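Local coordinates for cytosine deaminase (PDB 4R85), which probably catalyses the hydrolytic deamination of cytosine and 5-methylcytosine, with iron(II) bound in the active site of an amidohydrolase-fold barrel, at residues R219-L224 with S240-M245; E226-R231 with S263-I268. One frame throughout, in Å; residues are numbered along the deposited sequence.

Contact 1 (R219-L224 with S240-M245). With FE2 (Fe (II) ion), chain H.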
loop_
_atom_site.group_PDB
_atom_site.type_symbol
_atom_site.label_atom_id
_atom_site.label_comp_id
_atom_site.label_asym_id
_atom_site.label_seq_id
_atom_site.Cartn_x
_atom_site.Cartn_y
_atom_site.Cartn_z
ATOM N N ARG A 219 15.332 3.047 -24.381
ATOM C CA ARG A 219 14.344 2.410 -25.251
ATOM C C ARG A 219 14.777 1.012 -25.695
ATOM O O ARG A 219 14.649 0.647 -26.861
ATOM C CB ARG A 219 14.077 3.300 -26.473
ATOM C CG ARG A 219 13.400 4.632 -26.142
ATOM C CD ARG A 219 13.302 5.532 -27.379
ATOM N NE ARG A 219 12.598 6.782 -27.093
ATOM C CZ ARG A 219 12.168 7.630 -28.026
ATOM N NH1 ARG A 219 11.549 8.754 -27.677
ATOM N NH2 ARG A 219 12.375 7.362 -29.307
ATOM N N PHE A 220 15.293 0.219 -24.769
ATOM C CA PHE A 220 15.678 -1.140 -25.119
ATOM C C PHE A 220 14.470 -2.056 -25.291
ATOM O O PHE A 220 14.561 -3.098 -25.930
ATOM C CB PHE A 220 16.710 -1.663 -24.115
ATOM C CG PHE A 220 17.966 -0.855 -24.138
ATOM C CD1 PHE A 220 18.154 0.193 -23.247
ATOM C CD2 PHE A 220 18.915 -1.067 -25.127
ATOM C CE1 PHE A 220 19.302 0.971 -23.308
ATOM C CE2 PHE A 220 20.066 -0.292 -25.187
ATOM C CZ PHE A 220 20.250 0.734 -24.279
ATOM N N LEU A 221 13.334 -1.643 -24.736
ATOM C CA LEU A 221 12.089 -2.378 -24.919
ATOM C C LEU A 221 11.783 -2.629 -26.401
ATOM O O LEU A 221 11.398 -3.743 -26.768
ATOM C CB LEU A 221 10.925 -1.625 -24.257
ATOM C CG LEU A 221 9.564 -2.295 -24.456
ATOM C CD1 LEU A 221 9.571 -3.716 -23.879
ATOM C CD2 LEU A 221 8.481 -1.450 -23.786
ATOM N N GLU A 222 11.960 -1.617 -27.252
ATOM C CA GLU A 222 11.693 -1.800 -28.689
ATOM C C GLU A 222 12.596 -2.866 -29.307
ATOM O O GLU A 222 12.174 -3.605 -30.186
ATOM C CB GLU A 222 11.805 -0.487 -29.476
ATOM C CG GLU A 222 13.239 0.074 -29.592
ATOM C CD GLU A 222 13.323 1.369 -30.400
ATOM O OE1 GLU A 222 14.378 1.613 -31.040
ATOM O OE2 GLU A 222 12.347 2.153 -30.375
ATOM N N VAL A 223 13.843 -2.945 -28.848
ATOM C CA VAL A 223 14.772 -3.934 -29.391
ATOM C C VAL A 223 14.340 -5.335 -28.982
ATOM O O VAL A 223 14.334 -6.259 -29.790
ATOM C CB VAL A 223 16.220 -3.686 -28.908
ATOM C CG1 VAL A 223 17.170 -4.700 -29.547
ATOM C CG2 VAL A 223 16.639 -2.274 -29.251
ATOM N N LEU A 224 13.965 -5.481 -27.717
ATOM C CA LEU A 224 13.527 -6.765 -27.197
ATOM C C LEU A 224 12.238 -7.240 -27.883
ATOM O O LEU A 224 12.132 -8.401 -28.304
ATOM C CB LEU A 224 13.315 -6.656 -25.681
ATOM C CG LEU A 224 12.766 -7.901 -24.975
ATOM C CD1 LEU A 224 13.767 -9.038 -25.057
ATOM C CD2 LEU A 224 12.411 -7.607 -23.521
ATOM N N SER A 240 10.451 -6.959 -17.818
ATOM C CA SER A 240 10.203 -6.543 -16.446
ATOM C C SER A 240 10.706 -5.120 -16.259
ATOM O O SER A 240 11.644 -4.710 -16.931
ATOM C CB SER A 240 10.922 -7.476 -15.466
ATOM O OG SER A 240 10.327 -8.771 -15.431
ATOM N N HIS A 241 10.064 -4.360 -15.372
ATOM C CA HIS A 241 10.563 -3.025 -14.996
ATOM C C HIS A 241 10.747 -2.108 -16.186
ATOM O O HIS A 241 11.835 -1.560 -16.384
ATOM C CB HIS A 241 11.958 -3.085 -14.374
ATOM C CG HIS A 241 12.054 -3.847 -13.096
ATOM N ND1 HIS A 241 11.469 -3.418 -11.924
ATOM C CD2 HIS A 241 12.738 -4.972 -12.787
ATOM C CE1 HIS A 241 11.768 -4.263 -10.951
ATOM N NE2 HIS A 241 12.531 -5.217 -11.451
ATOM N N THR A 242 9.715 -1.934 -16.984
ATOM C CA THR A 242 9.800 -0.986 -18.082
ATOM C C THR A 242 9.479 0.407 -17.557
ATOM O O THR A 242 8.631 1.095 -18.109
ATOM C CB THR A 242 8.843 -1.402 -19.222
ATOM O OG1 THR A 242 7.525 -1.632 -18.698
ATOM C CG2 THR A 242 9.345 -2.700 -19.848
ATOM N N CYS A 243 10.171 0.819 -16.483
ATOM C CA CYS A 243 9.885 2.089 -15.813
ATOM C C CYS A 243 9.987 3.299 -16.745
ATOM O O CYS A 243 9.204 4.250 -16.635
ATOM C CB CYS A 243 10.821 2.283 -14.620
ATOM S SG CYS A 243 10.720 0.929 -13.422
ATOM N N ALA A 244 10.965 3.272 -17.645
ATOM C CA ALA A 244 11.134 4.372 -18.599
ATOM C C ALA A 244 9.868 4.636 -19.428
ATOM O O ALA A 244 9.625 5.767 -19.848
ATOM C CB ALA A 244 12.330 4.104 -19.513
ATOM N N MET A 245 9.063 3.604 -19.677
ATOM C CA MET A 245 7.832 3.816 -20.432
ATOM C C MET A 245 6.928 4.842 -19.735
ATOM O O MET A 245 6.237 5.614 -20.386
ATOM C CB MET A 245 7.074 2.509 -20.675
ATOM C CG MET A 245 5.933 2.689 -21.665
ATOM S SD MET A 245 4.716 1.363 -21.545
ATOM C CE MET A 245 5.768 -0.027 -21.907
HETATM FE FE FE2 H . 13.888 -7.063 -10.432
#
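One leucine, L221, makes every close touch between helix 220-231 and a loop that also carries an iron ligand. The loop leaves strand 237-240 of the amidohydrolase TIM barrel, and its meeting with the helix is wholly apolar. The two methyls of L221 divide the work: CD2 reaches the terminal methyl of M245, with 3.6 Å to its CE, while CD1 lies more loosely beside T242, 4.2 Å from its CG2. With CG of L221 anti to the backbone N (chi1 177°), both branches of its fork are carried to the loop. M245 runs extended until its last torsion, where a bend (chi3 -60°) swings CE back toward the leucine. T242 is the centre of an inverse gamma turn; its methyl faces the helix, and its hydroxyl is hydrogen-bonded to T291 OG1. F267 of strand 266-269 packs against L221, T242 and M245 alike, and L260 of helix 250-263 also touches L221. The neighbouring H241 points its ring to the active site, where H56, H58, H209 and D308 complete the metal site and bound 5-methylcytosine touches H241. H241 NE2 meets the iron(II) ion at 2.5 Å, with the metal in the plane of the ring.

Contact 2 (E226-R231 with S263-I268)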
loop_
_atom_site.group_PDB
_atom_site.type_symbol
_atom_site.label_atom_id
_atom_site.label_comp_id
_atom_site.label_asym_id
_atom_site.label_seq_id
_atom_site.Cartn_x
_atom_site.Cartn_y
_atom_site.Cartn_z
ATOM N N GLU A 226 11.002 -6.314 -30.764
ATOM C CA GLU A 226 11.224 -6.638 -32.175
ATOM C C GLU A 226 11.917 -7.993 -32.368
ATOM O O GLU A 226 11.550 -8.755 -33.258
ATOM C CB GLU A 226 11.953 -5.506 -32.914
ATOM C CG GLU A 226 12.338 -5.812 -34.380
ATOM C CD GLU A 226 11.150 -6.007 -35.338
ATOM O OE1 GLU A 226 9.977 -5.940 -34.915
ATOM O OE2 GLU A 226 11.404 -6.226 -36.541
ATOM N N GLU A 227 12.913 -8.301 -31.538
ATOM C CA GLU A 227 13.549 -9.609 -31.635
ATOM C C GLU A 227 12.543 -10.715 -31.353
ATOM O O GLU A 227 12.525 -11.739 -32.034
ATOM C CB GLU A 227 14.737 -9.701 -30.668
ATOM C CG GLU A 227 15.920 -8.849 -31.133
ATOM C CD GLU A 227 16.281 -9.144 -32.589
ATOM O OE1 GLU A 227 16.345 -8.189 -33.401
ATOM O OE2 GLU A 227 16.490 -10.335 -32.924
ATOM N N ALA A 228 11.712 -10.515 -30.336
ATOM C CA ALA A 228 10.708 -11.510 -30.003
ATOM C C ALA A 228 9.741 -11.720 -31.174
ATOM O O ALA A 228 9.365 -12.857 -31.480
ATOM C CB ALA A 228 9.956 -11.090 -28.762
ATOM N N ARG A 229 9.347 -10.625 -31.826
ATOM C CA ARG A 229 8.377 -10.692 -32.933
ATOM C C ARG A 229 8.971 -11.434 -34.131
ATOM O O ARG A 229 8.364 -12.356 -34.672
ATOM C CB ARG A 229 7.930 -9.284 -33.363
ATOM C CG ARG A 229 6.806 -9.291 -34.425
ATOM C CD ARG A 229 6.653 -7.938 -35.131
ATOM N NE ARG A 229 7.843 -7.612 -35.914
ATOM C CZ ARG A 229 8.057 -8.017 -37.163
ATOM N NH1 ARG A 229 7.148 -8.758 -37.786
ATOM N NH2 ARG A 229 9.179 -7.677 -37.793
ATOM N N VAL A 230 10.174 -11.030 -34.527
ATOM C CA VAL A 230 10.871 -11.623 -35.670
ATOM C C VAL A 230 11.159 -13.111 -35.460
ATOM O O VAL A 230 11.055 -13.922 -36.392
ATOM C CB VAL A 230 12.184 -10.855 -35.948
ATOM C CG1 VAL A 230 13.138 -11.674 -36.809
ATOM C CG2 VAL A 230 11.880 -9.519 -36.601
ATOM N N ARG A 231 11.499 -13.473 -34.228
ATOM C CA ARG A 231 11.880 -14.846 -33.915
ATOM C C ARG A 231 10.655 -15.708 -33.606
ATOM O O ARG A 231 10.758 -16.921 -33.481
ATOM C CB ARG A 231 12.873 -14.865 -32.748
ATOM C CG ARG A 231 14.239 -14.273 -33.081
ATOM C CD ARG A 231 14.964 -13.891 -31.805
ATOM N NE ARG A 231 16.123 -13.019 -32.033
ATOM C CZ ARG A 231 17.394 -13.409 -31.969
ATOM N NH1 ARG A 231 17.697 -14.668 -31.688
ATOM N NH2 ARG A 231 18.370 -12.526 -32.171
ATOM N N SER A 263 4.152 -8.110 -30.989
ATOM C CA SER A 263 5.228 -8.982 -30.505
ATOM C C SER A 263 4.705 -10.107 -29.612
ATOM O O SER A 263 5.280 -11.200 -29.564
ATOM C CB SER A 263 6.269 -8.170 -29.737
ATOM O OG SER A 263 5.773 -7.815 -28.453
ATOM N N GLY A 264 3.626 -9.827 -28.893
ATOM C CA GLY A 264 3.012 -10.810 -28.020
ATOM C C GLY A 264 3.729 -11.003 -26.693
ATOM O O GLY A 264 3.379 -11.915 -25.946
ATOM N N ILE A 265 4.708 -10.150 -26.382
ATOM C CA ILE A 265 5.448 -10.300 -25.122
ATOM C C ILE A 265 4.634 -9.904 -23.889
ATOM O O ILE A 265 3.617 -9.210 -24.000
ATOM C CB ILE A 265 6.795 -9.530 -25.114
ATOM C CG1 ILE A 265 6.579 -8.015 -25.001
ATOM C CG2 ILE A 265 7.638 -9.903 -26.328
ATOM C CD1 ILE A 265 7.881 -7.225 -24.820
ATOM N N ASN A 266 5.092 -10.359 -22.722
ATOM C CA ASN A 266 4.440 -10.063 -21.451
ATOM C C ASN A 266 5.174 -8.951 -20.723
ATOM O O ASN A 266 6.331 -8.673 -21.019
ATOM C CB ASN A 266 4.419 -11.307 -20.547
ATOM C CG ASN A 266 3.748 -12.502 -21.202
ATOM O OD1 ASN A 266 2.525 -12.616 -21.202
ATOM N ND2 ASN A 266 4.549 -13.403 -21.751
ATOM N N PHE A 267 4.491 -8.328 -19.769
ATOM C CA PHE A 267 5.067 -7.261 -18.963
ATOM C C PHE A 267 4.887 -7.537 -17.480
ATOM O O PHE A 267 3.835 -7.991 -17.044
ATOM C CB PHE A 267 4.426 -5.915 -19.322
ATOM C CG PHE A 267 4.827 -5.408 -20.673
ATOM C CD1 PHE A 267 5.765 -4.398 -20.791
ATOM C CD2 PHE A 267 4.294 -5.969 -21.828
ATOM C CE1 PHE A 267 6.145 -3.935 -22.036
ATOM C CE2 PHE A 267 4.686 -5.528 -23.073
ATOM C CZ PHE A 267 5.601 -4.501 -23.178
ATOM N N ILE A 268 5.925 -7.263 -16.695
ATOM C CA ILE A 268 5.788 -7.335 -15.249
ATOM C C ILE A 268 6.099 -5.967 -14.646
ATOM O O ILE A 268 7.087 -5.331 -15.009
ATOM C CB ILE A 268 6.696 -8.424 -14.643
ATOM C CG1 ILE A 268 6.232 -9.821 -15.105
ATOM C CG2 ILE A 268 6.693 -8.335 -13.115
ATOM C CD1 ILE A 268 7.179 -10.938 -14.687
#
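A228 CB abuts I265 CG2 at 3.6 Å, a methyl-to-methyl touch between helix 220-231 and the segment leading into strand 266-269. One residue along the helix, R229 lays the root of its side chain against the backbone of S263, its CB 3.9 Å from S263 CA. An outer helix of the amidohydrolase TIM barrel thus packs on the end of helix 250-263 and the entry to a parallel strand. The far end of R229 turns away to E226, one helical turn back. Extended at first (chi1 -174°) and then bent at chi3, the arginine grips that carboxylate side-on: NE meets OE1 of E226 at 2.9 Å and NH2 meets OE2 at the same distance, both bonds nearly straight. This fork probably restrains the guanidinium's rotation. Within 263-268, S263 OG accepts from I265 N at 3.3 Å, an ST turn spanning G264, the first residue after helix 250-263, with positive phi; the hydroxyl also bonds to L260 O. On another side of helix 220-231, E227 and R231 pair through a single carboxylate oxygen, and R231 NH1 reaches D197. Around the contact, M196 of helix 185-202 packs on A228, while I265 also packs on V237 of strand 237-240 and S263 on A225.

In the fold
Following the chain from the N terminus, the first segments of both contacts lie along helix 220-231, 219-224 around its start and 226-231 in its later part. Strand 237-240 then leads to 240-245, so contact 1 closes a short loop of 15 intervening residues. After helix 250-263 the chain reaches 263-268, and contact 2 closes a longer one of 31. The segments alternate, so the two closures cross instead of nesting. Together they join one outer helix to the loop after strand 237-240 and to the entry of the next parallel strand, 266-269. Their centres are about 11 Å apart, and H241 N, at 3.2 Å from I268 O, probably makes a hydrogen bond that connects the two contacts directly.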